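Local coordinates for protein mRNA-capping enzyme subunit alpha (Saccharomyces cerevisiae, PDB 3KYH) that transfers GMP from GTP to the 5'-diphosphate end of RNA in the second step of mRNA capping, through a covalent enzyme-GMP intermediate, at residues D66-E71 and M206-Q211; T124-T129 and A157-C162; P290-Y295 and L332-E337. One frame throughout, in Å; residues are numbered along the deposited sequence.

Contact 1: D66-E71 and M206-Q211; sequences DYYVCE and MDFSYQ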
loop_
_atom_site.group_PDB
_atom_site.type_symbol
_atom_site.label_atom_id
_atom_site.label_comp_id
_atom_site.label_asym_id
_atom_site.label_seq_id
_atom_site.Cartn_x
_atom_site.Cartn_y
_atom_site.Cartn_z
ATOM N N ASP C 66 30.407 -37.391 -47.006
ATOM C CA ASP C 66 29.745 -38.697 -46.986
ATOM C C ASP C 66 28.694 -38.586 -45.875
ATOM O O ASP C 66 29.044 -38.395 -44.714
ATOM C CB ASP C 66 30.758 -39.820 -46.684
ATOM C CG ASP C 66 32.091 -39.681 -47.450
ATOM O OD1 ASP C 66 32.530 -40.698 -48.020
ATOM O OD2 ASP C 66 32.744 -38.607 -47.446
ATOM N N TYR C 67 27.415 -38.682 -46.240
ATOM C CA TYR C 67 26.298 -38.268 -45.375
ATOM C C TYR C 67 25.245 -39.327 -45.049
ATOM O O TYR C 67 25.137 -40.344 -45.731
ATOM C CB TYR C 67 25.589 -37.073 -46.005
ATOM C CG TYR C 67 25.870 -35.724 -45.375
ATOM C CD1 TYR C 67 26.887 -34.890 -45.872
ATOM C CD2 TYR C 67 25.058 -35.245 -44.337
ATOM C CE1 TYR C 67 27.099 -33.620 -45.334
ATOM C CE2 TYR C 67 25.283 -33.996 -43.754
ATOM C CZ TYR C 67 26.302 -33.190 -44.265
ATOM O OH TYR C 67 26.513 -31.948 -43.703
ATOM N N TYR C 68 24.469 -39.043 -44.002
ATOM C CA TYR C 68 23.423 -39.899 -43.452
ATOM C C TYR C 68 22.028 -39.287 -43.555
ATOM O O TYR C 68 21.854 -38.049 -43.548
ATOM C CB TYR C 68 23.670 -40.133 -41.959
ATOM C CG TYR C 68 24.669 -41.216 -41.557
ATOM C CD1 TYR C 68 25.386 -41.108 -40.352
ATOM C CD2 TYR C 68 24.873 -42.361 -42.346
ATOM C CE1 TYR C 68 26.265 -42.098 -39.942
ATOM C CE2 TYR C 68 25.780 -43.353 -41.949
ATOM C CZ TYR C 68 26.459 -43.214 -40.743
ATOM O OH TYR C 68 27.338 -44.194 -40.350
ATOM N N VAL C 69 21.038 -40.177 -43.606
ATOM C CA VAL C 69 19.636 -39.802 -43.440
ATOM C C VAL C 69 18.773 -40.793 -42.692
ATOM O O VAL C 69 18.753 -42.000 -42.990
ATOM C CB VAL C 69 18.903 -39.492 -44.753
ATOM C CG1 VAL C 69 19.095 -38.044 -45.130
ATOM C CG2 VAL C 69 19.309 -40.470 -45.876
ATOM N N CYS C 70 18.039 -40.230 -41.737
ATOM C CA CYS C 70 16.883 -40.877 -41.132
ATOM C C CYS C 70 15.817 -39.789 -41.111
ATOM O O CYS C 70 16.153 -38.610 -41.311
ATOM C CB CYS C 70 17.214 -41.358 -39.723
ATOM S SG CYS C 70 17.964 -40.094 -38.643
ATOM N N GLU C 71 14.551 -40.205 -40.974
ATOM C CA GLU C 71 13.399 -39.331 -40.652
ATOM C C GLU C 71 13.530 -38.497 -39.360
ATOM O O GLU C 71 14.152 -38.952 -38.412
ATOM C CB GLU C 71 12.161 -40.213 -40.542
ATOM C CG GLU C 71 12.352 -41.465 -39.653
ATOM C CD GLU C 71 11.886 -41.280 -38.202
ATOM O OE1 GLU C 71 11.585 -40.144 -37.764
ATOM O OE2 GLU C 71 11.799 -42.297 -37.485
ATOM N N MET C 206 19.675 -46.086 -38.821
ATOM C CA MET C 206 20.441 -45.282 -39.779
ATOM C C MET C 206 20.498 -45.799 -41.221
ATOM O O MET C 206 20.523 -47.014 -41.440
ATOM C CB MET C 206 21.858 -45.000 -39.269
ATOM C CG MET C 206 22.403 -43.599 -39.655
ATOM S SD MET C 206 22.145 -42.214 -38.491
ATOM C CE MET C 206 20.384 -42.382 -38.059
ATOM N N ASP C 207 20.481 -44.852 -42.172
ATOM C CA ASP C 207 20.652 -45.071 -43.628
ATOM C C ASP C 207 21.492 -43.952 -44.260
ATOM O O ASP C 207 21.422 -42.815 -43.811
ATOM C CB ASP C 207 19.289 -45.127 -44.332
ATOM C CG ASP C 207 18.836 -46.555 -44.683
ATOM O OD1 ASP C 207 19.691 -47.463 -44.826
ATOM O OD2 ASP C 207 17.613 -46.749 -44.886
ATOM N N PHE C 208 22.293 -44.264 -45.280
ATOM C CA PHE C 208 23.163 -43.254 -45.920
ATOM C C PHE C 208 22.358 -42.368 -46.866
ATOM O O PHE C 208 21.291 -42.776 -47.324
ATOM C CB PHE C 208 24.302 -43.867 -46.760
ATOM C CG PHE C 208 25.005 -45.037 -46.132
ATOM C CD1 PHE C 208 24.632 -46.347 -46.459
ATOM C CD2 PHE C 208 26.079 -44.839 -45.267
ATOM C CE1 PHE C 208 25.286 -47.440 -45.901
ATOM C CE2 PHE C 208 26.740 -45.926 -44.687
ATOM C CZ PHE C 208 26.347 -47.230 -45.014
ATOM N N SER C 209 22.919 -41.196 -47.184
ATOM C CA SER C 209 22.441 -40.248 -48.210
ATOM C C SER C 209 21.783 -40.840 -49.453
ATOM O O SER C 209 20.632 -40.541 -49.717
ATOM C CB SER C 209 23.588 -39.324 -48.669
ATOM O OG SER C 209 24.485 -39.982 -49.569
ATOM N N TYR C 210 22.508 -41.686 -50.181
ATOM C CA TYR C 210 22.122 -42.144 -51.513
ATOM C C TYR C 210 20.866 -43.031 -51.560
ATOM O O TYR C 210 20.616 -43.735 -52.554
ATOM C CB TYR C 210 23.323 -42.794 -52.234
ATOM C CG TYR C 210 23.681 -44.191 -51.767
ATOM C CD1 TYR C 210 22.861 -45.276 -52.077
ATOM C CD2 TYR C 210 24.866 -44.445 -51.061
ATOM C CE1 TYR C 210 23.165 -46.567 -51.661
ATOM C CE2 TYR C 210 25.184 -45.747 -50.635
ATOM C CZ TYR C 210 24.315 -46.800 -50.946
ATOM O OH TYR C 210 24.544 -48.109 -50.571
ATOM N N GLN C 211 20.069 -42.961 -50.497
ATOM C CA GLN C 211 18.894 -43.807 -50.312
ATOM C C GLN C 211 17.581 -43.045 -50.065
ATOM O O GLN C 211 16.570 -43.667 -49.773
ATOM C CB GLN C 211 19.169 -44.808 -49.184
ATOM C CG GLN C 211 20.238 -45.853 -49.522
ATOM C CD GLN C 211 20.845 -46.518 -48.291
ATOM O OE1 GLN C 211 20.669 -47.721 -48.061
ATOM N NE2 GLN C 211 21.560 -45.735 -47.490
#
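Tyr-68 and Phe-208 form an antiparallel bridge at one margin of the five-stranded mixed sheet of the nucleotidyltransferase domain, where the short outermost strand 207-208 lies against strand 67-73. The latter strand carries Lys-72, the GMP-accepting lysine of the KxDG motif. The bridge is a non-hydrogen-bonded pair with its CA atoms 4.2 Å apart, and backbone bonds flank it. Ser-209 N donates to Tyr-67 O over 2.8 Å, almost straight at the hydrogen although the donor stands above the carbonyl plane. Val-69 N reaches Asp-207 O at 2.7 Å, nearly along the C=O axis, whereas the return bond from Asp-207 N to Val-69 O is weak. Tyr-68 also pairs through its backbone with Thr-232 of strand 229-233, which places strand 67-73 inside the sheet.

Among the side chains, Met-206 packs against both Tyr-68 and Cys-70. Its CG sits over the centre of one face of the Tyr-68 ring, 3.8 Å from the centroid, as a CH-pi contact. Its SD approaches the same ring obliquely in a Met-aromatic contact, and bends at chi2 and chi3 carry CE onward to Cys-70 SG. Phe-208 CD2 meets Tyr-68 CE2 at 3.6 Å, at the edge of the tyrosine ring. Both rings leave with CG anti to the carbonyl carbon (chi1 -82° for Tyr-68, -43° for Phe-208) and run side by side, their planes 33° apart. An alanine in place of Tyr-68 has no ring under Met-206 CG and SD, which would probably leave the methionine freer to turn and Phe-208 CD2 without its apolar partner. Two short, nearly straight backbone bonds, together with Met-aromatic, CH-pi and apolar contacts, thus attach strand 207-208 to the strand bearing the catalytic lysine.

Contact 2: T124-T129 and A157-C162; sequences TLQDGT and AINGRC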
loop_
_atom_site.group_PDB
_atom_site.type_symbol
_atom_site.label_atom_id
_atom_site.label_comp_id
_atom_site.label_asym_id
_atom_site.label_seq_id
_atom_site.Cartn_x
_atom_site.Cartn_y
_atom_site.Cartn_z
ATOM N N THR C 124 28.978 -55.605 -13.315
ATOM C CA THR C 124 29.625 -54.587 -14.154
ATOM C C THR C 124 28.720 -53.357 -14.354
ATOM O O THR C 124 27.528 -53.411 -14.035
ATOM C CB THR C 124 29.975 -55.180 -15.506
ATOM O OG1 THR C 124 28.797 -55.785 -16.039
ATOM C CG2 THR C 124 31.048 -56.241 -15.362
ATOM N N LEU C 125 29.278 -52.265 -14.883
ATOM C CA LEU C 125 28.596 -50.960 -14.867
ATOM C C LEU C 125 29.025 -49.971 -15.976
ATOM O O LEU C 125 29.959 -50.266 -16.719
ATOM C CB LEU C 125 28.724 -50.340 -13.458
ATOM C CG LEU C 125 27.517 -50.032 -12.552
ATOM C CD1 LEU C 125 27.166 -48.575 -12.679
ATOM C CD2 LEU C 125 26.254 -50.911 -12.710
ATOM N N GLN C 126 28.331 -48.826 -16.076
ATOM C CA GLN C 126 28.596 -47.737 -17.043
ATOM C C GLN C 126 28.718 -46.403 -16.295
ATOM O O GLN C 126 27.881 -46.107 -15.438
ATOM C CB GLN C 126 27.451 -47.642 -18.066
ATOM C CG GLN C 126 27.802 -46.984 -19.408
ATOM C CD GLN C 126 28.037 -47.983 -20.550
ATOM O OE1 GLN C 126 27.357 -49.027 -20.614
ATOM N NE2 GLN C 126 28.963 -47.641 -21.488
ATOM N N ASP C 127 29.755 -45.625 -16.630
ATOM C CA ASP C 127 30.163 -44.361 -15.940
ATOM C C ASP C 127 30.699 -43.428 -16.999
ATOM O O ASP C 127 31.684 -43.778 -17.677
ATOM C CB ASP C 127 31.304 -44.599 -14.916
ATOM C CG ASP C 127 31.917 -43.294 -14.297
ATOM O OD1 ASP C 127 31.884 -42.160 -14.857
ATOM O OD2 ASP C 127 32.550 -43.443 -13.221
ATOM N N GLY C 128 30.105 -42.229 -17.039
ATOM C CA GLY C 128 30.393 -41.190 -18.030
ATOM C C GLY C 128 29.891 -41.563 -19.417
ATOM O O GLY C 128 30.685 -41.874 -20.322
ATOM N N THR C 129 28.572 -41.551 -19.587
ATOM C CA THR C 129 27.984 -41.926 -20.876
ATOM C C THR C 129 26.830 -41.010 -21.332
ATOM O O THR C 129 25.736 -41.024 -20.742
ATOM C CB THR C 129 27.657 -43.444 -20.906
ATOM O OG1 THR C 129 28.857 -44.200 -20.675
ATOM C CG2 THR C 129 27.012 -43.871 -22.220
ATOM N N ALA C 157 29.542 -39.288 -25.310
ATOM C CA ALA C 157 30.308 -39.788 -24.161
ATOM C C ALA C 157 30.032 -41.261 -23.920
ATOM O O ALA C 157 28.882 -41.680 -23.827
ATOM C CB ALA C 157 30.029 -38.982 -22.897
ATOM N N ILE C 158 31.103 -42.047 -23.880
ATOM C CA ILE C 158 31.018 -43.434 -23.436
ATOM C C ILE C 158 32.110 -43.727 -22.412
ATOM O O ILE C 158 33.290 -43.392 -22.616
ATOM C CB ILE C 158 30.939 -44.479 -24.596
ATOM C CG1 ILE C 158 30.184 -45.716 -24.116
ATOM C CG2 ILE C 158 32.314 -44.874 -25.184
ATOM C CD1 ILE C 158 28.704 -45.702 -24.450
ATOM N N ASN C 159 31.661 -44.286 -21.288
ATOM C CA ASN C 159 32.500 -44.646 -20.153
ATOM C C ASN C 159 33.648 -43.678 -19.871
ATOM O O ASN C 159 34.811 -43.957 -20.183
ATOM C CB ASN C 159 32.892 -46.117 -20.231
ATOM C CG ASN C 159 31.746 -47.034 -19.834
ATOM O OD1 ASN C 159 30.891 -46.670 -19.008
ATOM N ND2 ASN C 159 31.729 -48.232 -20.409
ATOM N N GLY C 160 33.239 -42.494 -19.394
ATOM C CA GLY C 160 34.084 -41.340 -19.080
ATOM C C GLY C 160 34.793 -40.692 -20.256
ATOM O O GLY C 160 35.167 -39.522 -20.188
ATOM N N ARG C 161 34.987 -41.460 -21.327
ATOM C CA ARG C 161 35.695 -41.024 -22.533
ATOM C C ARG C 161 34.811 -40.074 -23.368
ATOM O O ARG C 161 33.746 -40.466 -23.865
ATOM C CB ARG C 161 36.246 -42.271 -23.288
ATOM C CG ARG C 161 36.436 -42.193 -24.828
ATOM C CD ARG C 161 37.390 -43.283 -25.397
ATOM N NE ARG C 161 37.681 -43.062 -26.820
ATOM C CZ ARG C 161 38.359 -42.024 -27.325
ATOM N NH1 ARG C 161 38.882 -41.082 -26.551
ATOM N NH2 ARG C 161 38.519 -41.910 -28.633
ATOM N N CYS C 162 35.222 -38.805 -23.435
ATOM C CA CYS C 162 34.570 -37.800 -24.291
ATOM C C CYS C 162 34.658 -38.195 -25.765
ATOM O O CYS C 162 35.704 -38.041 -26.415
ATOM C CB CYS C 162 35.170 -36.398 -24.092
ATOM S SG CYS C 162 34.814 -35.218 -25.436
#
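Asn-159 and Gly-160, the two central residues of a type I' turn, pack against Asp-127, Gly-128 and Thr-129, where a loop enters strand 129-139. The turn closes a two-residue beta hairpin between strands 154-158 and 161-162, in the larger mixed sheet of the catalytic domain. Its evidence is the reciprocal backbone pairing of Ile-158 with Arg-161 and the positive phi of both central residues, 37° at Asn-159 and 65° at Gly-160, an Asn-Gly sequence well suited to this turn.

Three hydrogen bonds hold loop and turn together. Asp-127 N donates to Asn-159 OD1 at 2.8 Å, coming nearly end-on to the side-chain carbonyl. The asparagine CG lies anti to its own carbonyl carbon (chi1 -76°), and from there OD1 reaches back to the loop. Gly-160 N donates to Gly-128 O at 2.8 Å, in the carbonyl plane and on a lone pair, though the bond is bent. The glycine backbones come close here, with the CA atoms of Gly-128 and Gly-160 3.8 Å apart.

Just before the turn, Ala-157 pairs through its backbone with Leu-130, continuing the sheet, while Arg-112 holds Leu-125 O on the loop side.

Thr-129 divides its two branches between polar and apolar partners. CG2 lies alongside the Ile-158 side chain and touches CD1, whereas OG1 accepts the third bond, from Asn-159 N, at 2.9 Å.

Contact 3: P290-Y295 and L332-E337; sequences PVFSLY and LSVSDE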
loop_
_atom_site.group_PDB
_atom_site.type_symbol
_atom_site.label_atom_id
_atom_site.label_comp_id
_atom_site.label_asym_id
_atom_site.label_seq_id
_atom_site.Cartn_x
_atom_site.Cartn_y
_atom_site.Cartn_z
ATOM N N PRO C 290 -14.665 -10.642 -54.061
ATOM C CA PRO C 290 -13.843 -9.439 -54.198
ATOM C C PRO C 290 -12.383 -9.597 -53.725
ATOM O O PRO C 290 -11.906 -10.725 -53.610
ATOM C CB PRO C 290 -14.617 -8.419 -53.367
ATOM C CG PRO C 290 -15.537 -9.255 -52.450
ATOM C CD PRO C 290 -15.238 -10.701 -52.706
ATOM N N VAL C 291 -11.671 -8.495 -53.497
ATOM C CA VAL C 291 -10.229 -8.563 -53.206
ATOM C C VAL C 291 -9.996 -8.826 -51.717
ATOM O O VAL C 291 -10.611 -8.149 -50.884
ATOM C CB VAL C 291 -9.434 -7.275 -53.604
ATOM C CG1 VAL C 291 -8.026 -7.633 -54.026
ATOM C CG2 VAL C 291 -10.113 -6.476 -54.710
ATOM N N PHE C 292 -9.112 -9.787 -51.404
ATOM C CA PHE C 292 -8.742 -10.149 -50.019
ATOM C C PHE C 292 -7.259 -10.003 -49.692
ATOM O O PHE C 292 -6.480 -10.966 -49.763
ATOM C CB PHE C 292 -9.350 -11.478 -49.489
ATOM C CG PHE C 292 -9.573 -12.565 -50.522
ATOM C CD1 PHE C 292 -10.557 -12.435 -51.510
ATOM C CD2 PHE C 292 -8.920 -13.790 -50.405
ATOM C CE1 PHE C 292 -10.804 -13.463 -52.433
ATOM C CE2 PHE C 292 -9.168 -14.837 -51.306
ATOM C CZ PHE C 292 -10.102 -14.660 -52.331
ATOM N N SER C 293 -6.910 -8.769 -49.327
ATOM C CA SER C 293 -5.539 -8.337 -48.978
ATOM C C SER C 293 -5.091 -8.726 -47.574
ATOM O O SER C 293 -5.800 -8.487 -46.592
ATOM C CB SER C 293 -5.412 -6.820 -49.115
ATOM O OG SER C 293 -6.522 -6.189 -48.502
ATOM N N LEU C 294 -3.878 -9.252 -47.482
ATOM C CA LEU C 294 -3.394 -9.823 -46.236
ATOM C C LEU C 294 -2.310 -8.943 -45.568
ATOM O O LEU C 294 -1.206 -8.783 -46.092
ATOM C CB LEU C 294 -3.044 -11.324 -46.433
ATOM C CG LEU C 294 -3.069 -12.133 -47.762
ATOM C CD1 LEU C 294 -2.649 -13.573 -47.579
ATOM C CD2 LEU C 294 -4.418 -12.197 -48.486
ATOM N N TYR C 295 -2.668 -8.327 -44.437
ATOM C CA TYR C 295 -1.812 -7.358 -43.722
ATOM C C TYR C 295 -1.105 -7.914 -42.468
ATOM O O TYR C 295 -1.630 -8.797 -41.786
ATOM C CB TYR C 295 -2.604 -6.107 -43.304
ATOM C CG TYR C 295 -3.392 -5.329 -44.367
ATOM C CD1 TYR C 295 -4.452 -5.929 -45.070
ATOM C CD2 TYR C 295 -3.159 -3.961 -44.579
ATOM C CE1 TYR C 295 -5.192 -5.218 -46.006
ATOM C CE2 TYR C 295 -3.912 -3.235 -45.512
ATOM C CZ TYR C 295 -4.933 -3.869 -46.228
ATOM O OH TYR C 295 -5.695 -3.176 -47.169
ATOM N N LEU C 332 -4.772 -13.623 -51.703
ATOM C CA LEU C 332 -4.933 -15.054 -51.450
ATOM C C LEU C 332 -5.314 -15.791 -52.732
ATOM O O LEU C 332 -4.645 -15.607 -53.739
ATOM C CB LEU C 332 -5.898 -15.313 -50.284
ATOM C CG LEU C 332 -5.914 -16.712 -49.638
ATOM C CD1 LEU C 332 -4.737 -16.883 -48.678
ATOM C CD2 LEU C 332 -7.243 -17.002 -48.922
ATOM N N SER C 333 -6.361 -16.614 -52.704
ATOM C CA SER C 333 -6.814 -17.421 -53.856
ATOM C C SER C 333 -7.934 -18.382 -53.468
ATOM O O SER C 333 -7.720 -19.431 -52.840
ATOM C CB SER C 333 -5.681 -18.184 -54.580
ATOM O OG SER C 333 -4.850 -18.899 -53.676
ATOM N N VAL C 334 -9.142 -17.993 -53.852
ATOM C CA VAL C 334 -10.322 -18.778 -53.540
ATOM C C VAL C 334 -10.959 -19.279 -54.836
ATOM O O VAL C 334 -11.563 -18.501 -55.582
ATOM C CB VAL C 334 -11.268 -18.005 -52.577
ATOM C CG1 VAL C 334 -12.643 -18.654 -52.479
ATOM C CG2 VAL C 334 -10.627 -17.942 -51.194
ATOM N N SER C 335 -10.746 -20.573 -55.092
ATOM C CA SER C 335 -11.287 -21.293 -56.251
ATOM C C SER C 335 -12.821 -21.422 -56.210
ATOM O O SER C 335 -13.455 -21.055 -55.211
ATOM C CB SER C 335 -10.562 -22.647 -56.447
ATOM O OG SER C 335 -11.002 -23.693 -55.579
ATOM N N ASP C 336 -13.410 -21.922 -57.299
ATOM C CA ASP C 336 -14.877 -21.913 -57.473
ATOM C C ASP C 336 -15.732 -22.955 -56.730
ATOM O O ASP C 336 -16.970 -22.832 -56.698
ATOM C CB ASP C 336 -15.263 -21.831 -58.958
ATOM C CG ASP C 336 -15.677 -20.424 -59.388
ATOM O OD1 ASP C 336 -16.104 -20.277 -60.559
ATOM O OD2 ASP C 336 -15.599 -19.476 -58.567
ATOM N N GLU C 337 -15.077 -23.996 -56.208
ATOM C CA GLU C 337 -15.708 -24.988 -55.343
ATOM C C GLU C 337 -15.242 -24.668 -53.930
ATOM O O GLU C 337 -15.642 -25.317 -52.951
ATOM C CB GLU C 337 -15.271 -26.400 -55.740
ATOM C CG GLU C 337 -16.345 -27.468 -55.518
ATOM C CD GLU C 337 -15.803 -28.862 -55.207
ATOM O OE1 GLU C 337 -16.610 -29.718 -54.808
ATOM O OE2 GLU C 337 -14.590 -29.131 -55.333
#
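Phe-292 and Leu-332 cross at about a right angle, and Val-334 crosses the same phenylalanine in the same manner. Leu-332 CB lies 3.4 Å from Phe-292 CD2, approaching the ring obliquely. Val-334 CG2 arrives farther out on the ring, 3.4 Å from Phe-292 CE2 and close to CZ as well. That branch stands anti to the carbonyl carbon of Val-334, beside the backbone N, and the N itself lies in the plane of the ring at its edge. One side of the phenylalanine, from CD2 to CZ, is therefore followed by the 332-334 chain.

Leu-294 also meets Leu-332 at roughly a right angle, with Leu-294 CD1 and Leu-332 CD1 4.1 Å apart. No hydrogen bond links the two segments, so their direct contact is made by packing. Just outside it, Leu-294 pairs through its backbone with Ala-330, and Asp-336 forms a salt bridge with Lys-289.

Phe-292 also touches Leu-262, and Leu-294 touches Phe-260, both on strand 259-263. The arrangement joins the entry of strand 293-297 to the loop leaving its neighbour, strand 326-331, in the five-stranded antiparallel sheet of the C-terminal OB-fold domain.

Contacts 1 and 2 belong to the catalytic domain and contact 3 to the OB-fold domain that follows it. Contact 1 is nearest the chemistry: the side chain of Cys-70 is about 7 Å from that of Lys-72, the active-site lysine that forms the covalent GMP intermediate. Contact 2 falls within the chain span between the two segments of contact 1, yet its centre is about 27 Å away, in the other sheet of the domain, with nearest atoms about 15 Å apart. Contact 3 comes later in the chain, its centre about 41 Å from that of contact 1. Contacts 2 and 3 are on opposite sides of the chain's centre, about 59 Å between centres. None of the three touches another.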